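Local coordinates for protein phycocyanobilin lyase subunit alpha (Nostoc sp. PCC 7120, PDB 5N3U) that associates with the lyase beta subunit to form a lyase probably required for attaching the bilin chromophore to the phycocyanin alpha chain, at residues Ser176-Cys180 against Asn209-Ala214; Arg184-Gln188 against Asp217-Tyr223; Ala227-Ala231 against Ala243-Leu247. All blocks are in the same frame, centred on the assembly; numbering follows the deposited sequence.

Interaction 1. Residues Ser176-Cys180 against Asn209-Ala214; sequences SRVQC and NLRRVA
Asn209 meets Arg177 through its CB, which lies at the edge of the guanidinium near the plane of that group, 4.2 Å from Arg177 NH1. The Asn209 amide itself is turned by 52° against the guanidinium and gives its ND2 to Asp207 just before the helix, so carbon, and not the amide, meets the edge of the charged group. Leu210, the next residue, spreads its two methyls along helix 176-190. Its CD1 presses on Ser176 CB at 3.6 Å, while Leu210 CD2 sits 4.2 Å from the aliphatic Arg177 CG and also comes near Cys180 CB. The Leu210 and Arg177 chains run alongside one another, pointing opposite ways.

These segments belong to neighbouring helices of the HEAT-repeat alpha solenoid. They run nearly parallel, at 13°, with axes 10.8 Å apart, and helix 193-203 follows one and precedes the other in the chain. It also fills in beside them, its Val202 touching Leu210 and Ala214 and its Leu199 touching Cys180. Between Leu210 and Val213, Arg212 turns from this interface and forms a salt bridge with Asp72 of the lyase beta subunit.

Val213 divides its methyls between two partners. CG2 lies over one face of the Arg177 guanidinium, 3.9 Å from Arg177 NH2, and a bend at chi3 (67°) in the arginine chain helps to lay that face across the valine. The charge itself is met by Glu149, which forms a salt bridge with Arg177 NH2. Val213 CG1 approaches Cys180 SG at 3.7 Å, but this holds for one of two conformers modelled for the cysteine and is to that extent uncertain. Ala214 comes level with Cys180, their CA atoms 7.2 Å apart, and its side chain also touches Leu203 of helix 193-203.

Interaction 2. Residues Arg184-Gln188 against Asp217-Tyr223; sequences RAMYQ and DLGAIGY
Helices 176-190 and 208-221 keep a near-parallel course here, their segment axes 10.1 Å apart, and Arg184 comes abreast of Asp217 as Gln188 does of Ile221.

Arg184 reaches across as a chain extended from CG to NE. Its NE donates a weak hydrogen bond, part of a salt bridge, to Asp217 OD1 at 3.1 Å. The N-H points well off line, at 125°, and the carboxylate stands almost perpendicular to the guanidinium, so one oxygen is engaged by one nitrogen and not by a flat two-pronged pairing. Ala220 CB rests over a face of the guanidinium, 3.4 Å from Arg184 NH2, and that same nitrogen forms a second salt bridge with Glu113. Glu153 also brings a carboxylate close to Asp217 OD1, and the arginine probably offsets part of this crowding of negative charge.

Such parallel pairing of helices that are next but one in the chain, with helix 193-203 between them in sequence, is how an alpha solenoid of HEAT type grows. Helix 208-221 ends in a Schellman motif: Gly222, with positive phi, follows the last helical residue, Tyr223 N returns weakly to Leu218 O, and Gly222 N, also weakly, to Gly219 O.

Ile221 holds CG1 in the crowded position between backbone N and carbonyl carbon (chi1 69°). The branches then part: CG2 lies 3.4 Å from Gln188 CG, while Ile221 CD1 comes within 3.6 Å of Tyr187 CD1. On the same side of the Tyr187 ring, nearer its CE2 and hydroxyl, Tyr223 comes up obliquely, with ring centroids 5.4 Å apart. Tyr223 OH bonds to Glu197. A water in the plane of the Tyr187 ring, at its edge, is 2.8 Å from Tyr187 OH and donates to Ile221 O and, weakly, to Gly222 O.

Interaction 3. Residues Ala227-Ala231 against Ala243-Leu247; sequences AEAIA and ALKGL
Ile230 is the wedge between the two helices, and both ends of its branched side chain are engaged. Its CG2 sits 3.7 Å from Leu244 CG and 3.8 Å from Ala243 CB. Ile230 CD1 meets Leu247 CD1 tip to tip at 4.0 Å, whereas Leu244 passes beside the isoleucine, each side chain heading toward the other's helix. The branching is set by the first torsion: with CG2 anti to the backbone N and CG1 beside it (chi1 -75°), the short methyl faces Leu244 and the longer arm carries CD1 on to Leu247. Replacing Ile230 by an alanine would probably open a gap facing Leu244, Ala243 and Leu247, and leave Leu247 CD1 without the methyl that meets it.

Around this core lie two alanines. Ala227, at the start of its helix, sets its CB 3.8 Å from Leu247 CD2, and its carbonyl O lies 4.0 Å from Leu244 CD2. Ala231, one turn on, comes no nearer than 4.5 Å, from its CB to Leu244 CD1. No hydrogen bond crosses the interface, so the two sides are held by apolar packing.

The fit is that of an antiparallel helix hairpin, with the helix directions at 162° and the segment axes 10.3 Å apart. Small residues, Ala227 and Ala243, face the larger ones across this spacing. Lys245, which takes no part in this contact, reaches the lyase beta subunit, where it forms a salt bridge with Glu187 and a cation-pi contact with Trp151 of that chain. Within its own chain the pair is flanked by two helices: Leu215 of helix 208-221 touches Ile230 and Ala243, while helix 263-273 brings Leu271 onto Ala227 and Ala231 and Met272 onto Leu244.

Interactions 1 and 2 are two stations along one pair of helices, 176-190 and 208-221, with centres 12 Å apart; the first is partly buried, the second buried. Interaction 3 carries the stack onward to the next helices. Its centre lies 12 Å from that of interaction 2, and the two touch where Leu247 CD1 packs 3.5 Å from Leu218 O and Leu247 CD2 lies 3.5 Å from Tyr223 O, so one leucine serves both. Interactions 1 and 3 do not meet, their nearest atoms being about 6 Å apart. Both nevertheless include a residue, Arg212 or Lys245, that reaches the beta subunit, whereas interaction 2 touches no other chain.

Interaction 1. Residues Ser176-Cys180 against Asn209-Ala214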
ATOM      1  N   SER A 176     -15.040 -17.514 -18.762  1.00 25.53           N
ATOM      2  CA  SER A 176     -15.991 -16.809 -17.890  1.00 31.02           C
ATOM      3  C   SER A 176     -15.873 -15.296 -17.979  1.00 29.55           C
ATOM      4  O   SER A 176     -16.870 -14.627 -17.986  1.00 23.15           O
ATOM      5  CB  SER A 176     -15.755 -17.164 -16.400  1.00 34.39           C
ATOM      6  OG  SER A 176     -16.383 -18.363 -16.171  1.00 44.43           O
ATOM      7  N   ARG A 177     -14.641 -14.793 -18.076  1.00 25.23           N
ATOM      8  CA  ARG A 177     -14.423 -13.371 -18.223  1.00 25.96           C
ATOM      9  C   ARG A 177     -14.959 -12.823 -19.457  1.00 20.77           C
ATOM     10  O   ARG A 177     -15.448 -11.684 -19.482  1.00 20.93           O
ATOM     11  CB  ARG A 177     -12.910 -13.067 -18.079  1.00 32.41           C
ATOM     12  CG  ARG A 177     -12.553 -13.240 -16.567  1.00 42.26           C
ATOM     13  CD  ARG A 177     -11.060 -13.029 -16.234  1.00 53.89           C
ATOM     14  NE  ARG A 177     -10.733 -11.618 -16.464  1.00 58.22           N
ATOM     15  CZ  ARG A 177     -10.411 -10.689 -15.568  1.00 50.65           C
ATOM     16  NH1 ARG A 177     -10.221 -10.948 -14.271  1.00 54.07           N
ATOM     17  NH2 ARG A 177     -10.246  -9.453 -16.013  1.00 52.52           N
ATOM     18  N   VAL A 178     -14.901 -13.592 -20.538  1.00 19.83           N
ATOM     19  CA  VAL A 178     -15.486 -13.152 -21.817  1.00 19.51           C
ATOM     20  C   VAL A 178     -17.026 -13.090 -21.728  1.00 22.36           C
ATOM     21  O   VAL A 178     -17.689 -12.185 -22.273  1.00 18.10           O
ATOM     22  CB  VAL A 178     -14.986 -14.044 -22.944  1.00 22.34           C
ATOM     23  CG1 VAL A 178     -15.664 -13.735 -24.202  1.00 22.21           C
ATOM     24  CG2 VAL A 178     -13.429 -13.898 -23.053  1.00 20.91           C
ATOM     25  N   GLN A 179     -17.603 -14.086 -21.075  1.00 20.88           N
ATOM     26  CA  GLN A 179     -19.070 -14.065 -20.943  1.00 22.02           C
ATOM     27  C   GLN A 179     -19.562 -12.885 -20.135  1.00 19.74           C
ATOM     28  O   GLN A 179     -20.614 -12.310 -20.464  1.00 21.90           O
ATOM     29  CB  GLN A 179     -19.537 -15.343 -20.253  1.00 24.46           C
ATOM     30  CG  GLN A 179     -19.273 -16.545 -21.064  1.00 25.04           C
ATOM     31  CD  GLN A 179     -19.680 -17.810 -20.329  1.00 36.97           C
ATOM     32  OE1 GLN A 179     -19.188 -18.118 -19.252  1.00 39.99           O
ATOM     33  NE2 GLN A 179     -20.572 -18.536 -20.929  1.00 37.88           N
ATOM     34  N   CYS A 180     -18.828 -12.539 -19.092  1.00 19.23           N
ATOM     35  CA  CYS A 180     -19.151 -11.394 -18.252  0.52 20.83           C
ATOM     36  C   CYS A 180     -19.100 -10.093 -19.028  1.00 19.35           C
ATOM     37  O   CYS A 180     -20.003  -9.229 -18.930  1.00 20.23           O
ATOM     38  CB  CYS A 180     -18.200 -11.384 -17.081  0.52 23.10           C
ATOM     39  SG  CYS A 180     -18.538 -10.195 -15.786  0.52 25.29           S
ATOM     40  N   ASN A 209     -11.902 -12.600  -8.230  1.00 38.01           N
ATOM     41  CA  ASN A 209     -11.572 -11.685  -9.328  1.00 45.94           C
ATOM     42  C   ASN A 209     -12.752 -11.390 -10.209  1.00 39.60           C
ATOM     43  O   ASN A 209     -12.866 -10.340 -10.761  1.00 42.24           O
ATOM     44  CB  ASN A 209     -10.568 -12.274 -10.312  1.00 46.44           C
ATOM     45  CG  ASN A 209      -9.401 -12.896  -9.652  1.00 48.32           C
ATOM     46  OD1 ASN A 209      -8.520 -12.205  -9.175  1.00 47.35           O
ATOM     47  ND2 ASN A 209      -9.371 -14.205  -9.629  1.00 47.06           N
ATOM     48  N   LEU A 210     -13.608 -12.362 -10.345  1.00 37.38           N
ATOM     49  CA  LEU A 210     -14.769 -12.272 -11.210  1.00 35.71           C
ATOM     50  C   LEU A 210     -15.784 -11.385 -10.510  1.00 31.96           C
ATOM     51  O   LEU A 210     -16.396 -10.569 -11.119  1.00 32.48           O
ATOM     52  CB  LEU A 210     -15.368 -13.637 -11.483  1.00 42.67           C
ATOM     53  CG  LEU A 210     -15.158 -14.083 -12.919  1.00 55.65           C
ATOM     54  CD1 LEU A 210     -15.773 -15.424 -13.223  1.00 56.23           C
ATOM     55  CD2 LEU A 210     -15.709 -13.035 -13.842  1.00 55.38           C
ATOM     56  N   ARG A 211     -15.944 -11.577  -9.213  1.00 30.32           N
ATOM     57  CA  ARG A 211     -16.790 -10.686  -8.410  1.00 30.97           C
ATOM     58  C   ARG A 211     -16.365  -9.226  -8.565  1.00 27.85           C
ATOM     59  O   ARG A 211     -17.194  -8.309  -8.772  1.00 26.44           O
ATOM     60  CB  ARG A 211     -16.766 -11.159  -6.954  1.00 33.16           C
ATOM     61  CG  ARG A 211     -17.300 -12.545  -6.749  1.00 33.93           C
ATOM     62  CD  ARG A 211     -17.831 -12.873  -5.354  1.00 40.33           C
ATOM     63  NE  ARG A 211     -16.769 -12.967  -4.384  1.00 44.49           N
ATOM     64  CZ  ARG A 211     -16.036 -14.030  -4.078  1.00 47.22           C
ATOM     65  NH1 ARG A 211     -16.253 -15.213  -4.595  1.00 43.09           N
ATOM     66  NH2 ARG A 211     -15.057 -13.883  -3.192  1.00 44.58           N
ATOM     67  N   ARG A 212     -15.063  -8.969  -8.610  1.00 26.65           N
ATOM     68  CA  ARG A 212     -14.583  -7.616  -8.749  1.00 24.97           C
ATOM     69  C   ARG A 212     -14.927  -7.043 -10.067  1.00 25.27           C
ATOM     70  O   ARG A 212     -15.345  -5.900 -10.198  1.00 23.98           O
ATOM     71  CB  ARG A 212     -13.051  -7.506  -8.494  1.00 26.96           C
ATOM     72  CG  ARG A 212     -12.617  -7.926  -7.099  1.00 26.64           C
ATOM     73  CD  ARG A 212     -11.093  -7.940  -7.118  1.00 30.56           C
ATOM     74  NE  ARG A 212     -10.499  -8.109  -5.815  1.00 27.69           N
ATOM     75  CZ  ARG A 212      -9.247  -8.550  -5.607  1.00 27.64           C
ATOM     76  NH1 ARG A 212      -8.486  -8.947  -6.611  1.00 30.56           N
ATOM     77  NH2 ARG A 212      -8.768  -8.604  -4.405  1.00 25.92           N
ATOM     78  N   VAL A 213     -14.745  -7.829 -11.087  1.00 24.95           N
ATOM     79  CA  VAL A 213     -15.123  -7.426 -12.435  1.00 26.66           C
ATOM     80  C   VAL A 213     -16.650  -7.163 -12.517  1.00 23.06           C
ATOM     81  O   VAL A 213     -17.069  -6.140 -13.067  1.00 26.62           O
ATOM     82  CB  VAL A 213     -14.718  -8.519 -13.451  1.00 34.25           C
ATOM     83  CG1 VAL A 213     -15.472  -8.328 -14.753  1.00 36.86           C
ATOM     84  CG2 VAL A 213     -13.195  -8.433 -13.660  1.00 36.19           C
ATOM     85  N   ALA A 214     -17.438  -8.042 -11.936  1.00 26.49           N
ATOM     86  CA  ALA A 214     -18.893  -7.865 -11.985  1.00 29.35           C
ATOM     87  C   ALA A 214     -19.307  -6.538 -11.280  1.00 27.72           C
ATOM     88  O   ALA A 214     -20.159  -5.795 -11.766  1.00 27.07           O
ATOM     89  CB  ALA A 214     -19.541  -9.052 -11.352  1.00 30.50           C
TER

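Interaction 2. Residues Arg184-Gln188 against Asp217-Tyr223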
ATOM      1  N   ARG A 184     -22.143  -7.518 -19.850  1.00 19.93           N
ATOM      2  CA  ARG A 184     -22.077  -6.078 -19.740  1.00 21.28           C
ATOM      3  C   ARG A 184     -22.366  -5.300 -20.931  1.00 19.57           C
ATOM      4  O   ARG A 184     -23.152  -4.326 -20.914  1.00 20.35           O
ATOM      5  CB  ARG A 184     -20.689  -5.679 -19.180  1.00 24.71           C
ATOM      6  CG  ARG A 184     -20.473  -4.203 -19.070  1.00 28.16           C
ATOM      7  CD  ARG A 184     -18.971  -4.083 -19.012  1.00 36.26           C
ATOM      8  NE  ARG A 184     -18.326  -2.870 -18.518  1.00 38.73           N
ATOM      9  CZ  ARG A 184     -18.097  -1.770 -19.186  1.00 44.20           C
ATOM     10  NH1 ARG A 184     -18.603  -1.529 -20.431  1.00 47.79           N
ATOM     11  NH2 ARG A 184     -17.397  -0.841 -18.531  1.00 44.08           N
ATOM     12  N   ALA A 185     -21.752  -5.677 -22.027  1.00 19.44           N
ATOM     13  CA  ALA A 185     -22.025  -4.999 -23.258  1.00 19.50           C
ATOM     14  C   ALA A 185     -23.483  -5.160 -23.723  1.00 20.05           C
ATOM     15  O   ALA A 185     -24.127  -4.198 -24.154  1.00 20.00           O
ATOM     16  CB  ALA A 185     -21.126  -5.477 -24.334  1.00 20.20           C
ATOM     17  N   MET A 186     -24.006  -6.367 -23.557  1.00 20.37           N
ATOM     18  CA  MET A 186     -25.384  -6.561 -23.972  1.00 20.77           C
ATOM     19  C   MET A 186     -26.358  -5.670 -23.187  1.00 21.94           C
ATOM     20  O   MET A 186     -27.306  -5.093 -23.757  1.00 24.39           O
ATOM     21  CB  MET A 186     -25.714  -8.030 -23.859  1.00 22.90           C
ATOM     22  CG  MET A 186     -25.154  -8.924 -25.000  1.00 23.56           C
ATOM     23  SD  MET A 186     -25.627  -8.457 -26.638  1.00 24.11           S
ATOM     24  CE  MET A 186     -27.439  -8.860 -26.650  1.00 28.27           C
ATOM     25  N   TYR A 187     -26.162  -5.601 -21.895  1.00 20.13           N
ATOM     26  CA  TYR A 187     -26.953  -4.672 -21.096  1.00 22.67           C
ATOM     27  C   TYR A 187     -26.822  -3.214 -21.527  1.00 24.84           C
ATOM     28  O   TYR A 187     -27.810  -2.473 -21.724  1.00 23.78           O
ATOM     29  CB  TYR A 187     -26.645  -4.816 -19.648  1.00 23.85           C
ATOM     30  CG  TYR A 187     -27.619  -3.950 -18.833  1.00 25.27           C
ATOM     31  CD1 TYR A 187     -27.338  -2.600 -18.565  1.00 26.88           C
ATOM     32  CD2 TYR A 187     -28.815  -4.470 -18.389  1.00 26.75           C
ATOM     33  CE1 TYR A 187     -28.235  -1.809 -17.838  1.00 29.36           C
ATOM     34  CE2 TYR A 187     -29.719  -3.691 -17.665  1.00 27.81           C
ATOM     35  CZ  TYR A 187     -29.434  -2.369 -17.406  1.00 30.79           C
ATOM     36  OH  TYR A 187     -30.306  -1.568 -16.706  1.00 34.65           O
ATOM     37  N   GLN A 188     -25.594  -2.754 -21.749  1.00 26.21           N
ATOM     38  CA  GLN A 188     -25.431  -1.399 -22.162  1.00 23.56           C
ATOM     39  C   GLN A 188     -26.070  -1.093 -23.419  1.00 25.51           C
ATOM     40  O   GLN A 188     -26.623  -0.028 -23.575  1.00 26.71           O
ATOM     41  CB  GLN A 188     -23.942  -0.988 -22.248  1.00 28.24           C
ATOM     42  CG  GLN A 188     -23.288  -0.913 -20.938  1.00 28.59           C
ATOM     43  CD  GLN A 188     -21.779  -0.562 -21.082  1.00 34.21           C
ATOM     44  OE1 GLN A 188     -20.985  -1.328 -21.633  1.00 33.78           O
ATOM     45  NE2 GLN A 188     -21.409   0.524 -20.568  1.00 32.69           N
ATOM     46  N   ASP A 217     -18.561  -3.675 -13.560  1.00 29.04           N
ATOM     47  CA  ASP A 217     -19.526  -3.693 -14.675  1.00 27.27           C
ATOM     48  C   ASP A 217     -20.914  -3.165 -14.213  1.00 23.42           C
ATOM     49  O   ASP A 217     -21.536  -2.372 -14.901  1.00 26.31           O
ATOM     50  CB  ASP A 217     -19.685  -5.147 -15.240  1.00 27.69           C
ATOM     51  CG  ASP A 217     -18.461  -5.655 -15.985  1.00 37.03           C
ATOM     52  OD1 ASP A 217     -17.518  -4.853 -16.288  1.00 40.40           O
ATOM     53  OD2 ASP A 217     -18.406  -6.876 -16.256  1.00 35.43           O
ATOM     54  N   LEU A 218     -21.346  -3.599 -13.048  1.00 25.67           N
ATOM     55  CA  LEU A 218     -22.631  -3.152 -12.512  1.00 28.26           C
ATOM     56  C   LEU A 218     -22.637  -1.690 -12.239  1.00 29.94           C
ATOM     57  O   LEU A 218     -23.612  -0.986 -12.570  1.00 29.33           O
ATOM     58  CB  LEU A 218     -23.006  -3.909 -11.271  1.00 27.13           C
ATOM     59  CG  LEU A 218     -23.424  -5.322 -11.569  1.00 28.49           C
ATOM     60  CD1 LEU A 218     -23.311  -6.205 -10.353  1.00 28.30           C
ATOM     61  CD2 LEU A 218     -24.829  -5.302 -12.126  1.00 28.91           C
ATOM     62  N   GLY A 219     -21.510  -1.181 -11.735  1.00 30.06           N
ATOM     63  CA  GLY A 219     -21.316   0.274 -11.691  1.00 28.87           C
ATOM     64  C   GLY A 219     -21.366   1.009 -12.994  1.00 29.95           C
ATOM     65  O   GLY A 219     -22.098   1.981 -13.134  1.00 32.03           O
ATOM     66  N   ALA A 220     -20.671   0.482 -13.991  1.00 29.47           N
ATOM     67  CA  ALA A 220     -20.653   1.069 -15.341  1.00 25.01           C
ATOM     68  C   ALA A 220     -22.003   1.114 -16.007  1.00 27.96           C
ATOM     69  O   ALA A 220     -22.325   2.029 -16.730  1.00 31.40           O
ATOM     70  CB  ALA A 220     -19.706   0.263 -16.223  1.00 31.81           C
ATOM     71  N   ILE A 221     -22.836   0.147 -15.750  1.00 27.30           N
ATOM     72  CA  ILE A 221     -24.116   0.140 -16.397  1.00 31.64           C
ATOM     73  C   ILE A 221     -25.191   0.767 -15.540  1.00 35.25           C
ATOM     74  O   ILE A 221     -26.245   1.076 -16.044  1.00 36.13           O
ATOM     75  CB  ILE A 221     -24.479  -1.287 -16.836  1.00 29.71           C
ATOM     76  CG1 ILE A 221     -24.752  -2.153 -15.634  1.00 36.44           C
ATOM     77  CG2 ILE A 221     -23.343  -1.829 -17.699  1.00 35.98           C
ATOM     78  CD1 ILE A 221     -25.097  -3.586 -15.914  1.00 42.52           C
ATOM     79  N   GLY A 222     -24.940   0.899 -14.236  1.00 37.42           N
ATOM     80  CA  GLY A 222     -25.856   1.581 -13.324  1.00 32.55           C
ATOM     81  C   GLY A 222     -27.107   0.770 -13.026  1.00 35.34           C
ATOM     82  O   GLY A 222     -28.151   1.369 -12.843  1.00 38.68           O
ATOM     83  N   TYR A 223     -27.003  -0.557 -12.937  1.00 35.07           N
ATOM     84  CA  TYR A 223     -28.164  -1.449 -12.773  1.00 32.93           C
ATOM     85  C   TYR A 223     -28.694  -1.454 -11.354  1.00 28.12           C
ATOM     86  O   TYR A 223     -28.213  -2.199 -10.487  1.00 29.81           O
ATOM     87  CB  TYR A 223     -27.791  -2.885 -13.179  1.00 28.59           C
ATOM     88  CG  TYR A 223     -28.908  -3.939 -13.155  1.00 30.80           C
ATOM     89  CD1 TYR A 223     -30.114  -3.758 -13.858  1.00 35.99           C
ATOM     90  CD2 TYR A 223     -28.720  -5.149 -12.488  1.00 29.63           C
ATOM     91  CE1 TYR A 223     -31.122  -4.738 -13.839  1.00 32.50           C
ATOM     92  CE2 TYR A 223     -29.681  -6.145 -12.508  1.00 32.64           C
ATOM     93  CZ  TYR A 223     -30.888  -5.915 -13.161  1.00 36.52           C
ATOM     94  OH  TYR A 223     -31.814  -6.908 -13.112  1.00 31.98           O
TER
HETATM   95  O   HOH W   1     -29.224   0.859 -15.719  1.00 45.14           O

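Interaction 3. Residues Ala227-Ala231 against Ala243-Leu247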
ATOM      1  N   ALA A 227     -28.383  -3.314  -6.259  1.00 33.22           N
ATOM      2  CA  ALA A 227     -27.814  -2.582  -5.057  1.00 32.59           C
ATOM      3  C   ALA A 227     -27.540  -3.432  -3.814  1.00 36.43           C
ATOM      4  O   ALA A 227     -26.425  -3.431  -3.298  1.00 27.17           O
ATOM      5  CB  ALA A 227     -28.691  -1.428  -4.729  1.00 33.58           C
ATOM      6  N   GLU A 228     -28.518  -4.205  -3.329  1.00 32.18           N
ATOM      7  CA  GLU A 228     -28.271  -4.994  -2.115  1.00 31.53           C
ATOM      8  C   GLU A 228     -27.377  -6.168  -2.370  1.00 33.18           C
ATOM      9  O   GLU A 228     -26.604  -6.577  -1.490  1.00 32.45           O
ATOM     10  CB  GLU A 228     -29.607  -5.460  -1.418  1.00 35.20           C
ATOM     11  CG  GLU A 228     -30.397  -4.273  -0.880  1.00 34.79           C
ATOM     12  CD  GLU A 228     -31.072  -3.435  -1.976  1.00 39.83           C
ATOM     13  OE1 GLU A 228     -31.355  -3.947  -3.098  1.00 43.36           O
ATOM     14  OE2 GLU A 228     -31.360  -2.235  -1.762  1.00 39.88           O
ATOM     15  N   ALA A 229     -27.435  -6.745  -3.574  1.00 26.92           N
ATOM     16  CA  ALA A 229     -26.511  -7.768  -3.882  1.00 26.32           C
ATOM     17  C   ALA A 229     -25.066  -7.168  -3.891  1.00 25.77           C
ATOM     18  O   ALA A 229     -24.151  -7.819  -3.484  1.00 28.65           O
ATOM     19  CB  ALA A 229     -26.798  -8.388  -5.228  1.00 29.29           C
ATOM     20  N   ILE A 230     -24.901  -5.954  -4.376  1.00 27.00           N
ATOM     21  CA  ILE A 230     -23.543  -5.336  -4.392  1.00 28.99           C
ATOM     22  C   ILE A 230     -23.071  -5.173  -2.950  1.00 27.84           C
ATOM     23  O   ILE A 230     -21.988  -5.629  -2.563  1.00 28.84           O
ATOM     24  CB  ILE A 230     -23.610  -3.989  -5.101  1.00 29.85           C
ATOM     25  CG1 ILE A 230     -23.727  -4.266  -6.592  1.00 26.40           C
ATOM     26  CG2 ILE A 230     -22.396  -3.069  -4.766  1.00 28.72           C
ATOM     27  CD1 ILE A 230     -24.243  -3.066  -7.350  1.00 28.10           C
ATOM     28  N   ALA A 231     -23.930  -4.594  -2.136  1.00 32.73           N
ATOM     29  CA  ALA A 231     -23.568  -4.286  -0.740  1.00 31.25           C
ATOM     30  C   ALA A 231     -23.260  -5.511   0.067  1.00 32.50           C
ATOM     31  O   ALA A 231     -22.397  -5.474   0.947  1.00 36.48           O
ATOM     32  CB  ALA A 231     -24.615  -3.364  -0.095  1.00 34.75           C
ATOM     33  N   ALA A 243     -19.176   0.440  -7.514  1.00 27.37           N
ATOM     34  CA  ALA A 243     -20.406  -0.075  -8.134  1.00 25.59           C
ATOM     35  C   ALA A 243     -21.608   0.752  -7.714  1.00 25.51           C
ATOM     36  O   ALA A 243     -22.341   1.281  -8.563  1.00 24.93           O
ATOM     37  CB  ALA A 243     -20.554  -1.503  -7.742  1.00 25.94           C
ATOM     38  N   LEU A 244     -21.724   1.015  -6.408  1.00 26.18           N
ATOM     39  CA  LEU A 244     -22.832   1.853  -5.889  1.00 24.73           C
ATOM     40  C   LEU A 244     -22.805   3.229  -6.409  1.00 27.78           C
ATOM     41  O   LEU A 244     -23.810   3.807  -6.775  1.00 28.43           O
ATOM     42  CB  LEU A 244     -22.932   1.784  -4.343  1.00 27.51           C
ATOM     43  CG  LEU A 244     -23.244   0.403  -3.815  1.00 27.73           C
ATOM     44  CD1 LEU A 244     -23.056   0.194  -2.294  1.00 29.86           C
ATOM     45  CD2 LEU A 244     -24.707   0.058  -4.200  1.00 33.14           C
ATOM     46  N   LYS A 245     -21.622   3.777  -6.555  1.00 27.22           N
ATOM     47  CA  LYS A 245     -21.524   5.082  -7.119  1.00 25.69           C
ATOM     48  C   LYS A 245     -22.104   5.132  -8.523  1.00 27.93           C
ATOM     49  O   LYS A 245     -22.673   6.141  -8.918  1.00 27.02           O
ATOM     50  CB  LYS A 245     -20.037   5.422  -7.267  1.00 29.57           C
ATOM     51  CG  LYS A 245     -19.765   6.683  -7.970  1.00 30.65           C
ATOM     52  CD  LYS A 245     -18.270   6.788  -8.172  1.00 34.27           C
ATOM     53  CE  LYS A 245     -17.857   8.190  -8.467  1.00 37.84           C
ATOM     54  NZ  LYS A 245     -18.000   8.425  -9.905  1.00 43.53           N
ATOM     55  N   GLY A 246     -21.865   4.098  -9.311  1.00 26.38           N
ATOM     56  CA  GLY A 246     -22.399   4.095 -10.693  1.00 26.81           C
ATOM     57  C   GLY A 246     -23.915   3.966 -10.652  1.00 26.02           C
ATOM     58  O   GLY A 246     -24.649   4.601 -11.379  1.00 29.54           O
ATOM     59  N   LEU A 247     -24.410   3.191  -9.748  1.00 26.78           N
ATOM     60  CA  LEU A 247     -25.858   3.125  -9.581  1.00 29.86           C
ATOM     61  C   LEU A 247     -26.452   4.493  -9.198  1.00 37.83           C
ATOM     62  O   LEU A 247     -27.459   4.948  -9.759  1.00 37.51           O
ATOM     63  CB  LEU A 247     -26.205   2.077  -8.554  1.00 29.90           C
ATOM     64  CG  LEU A 247     -26.539   0.715  -9.059  1.00 31.41           C
ATOM     65  CD1 LEU A 247     -25.357   0.019  -9.696  1.00 31.40           C
ATOM     66  CD2 LEU A 247     -27.031  -0.169  -7.933  1.00 29.84           C
TER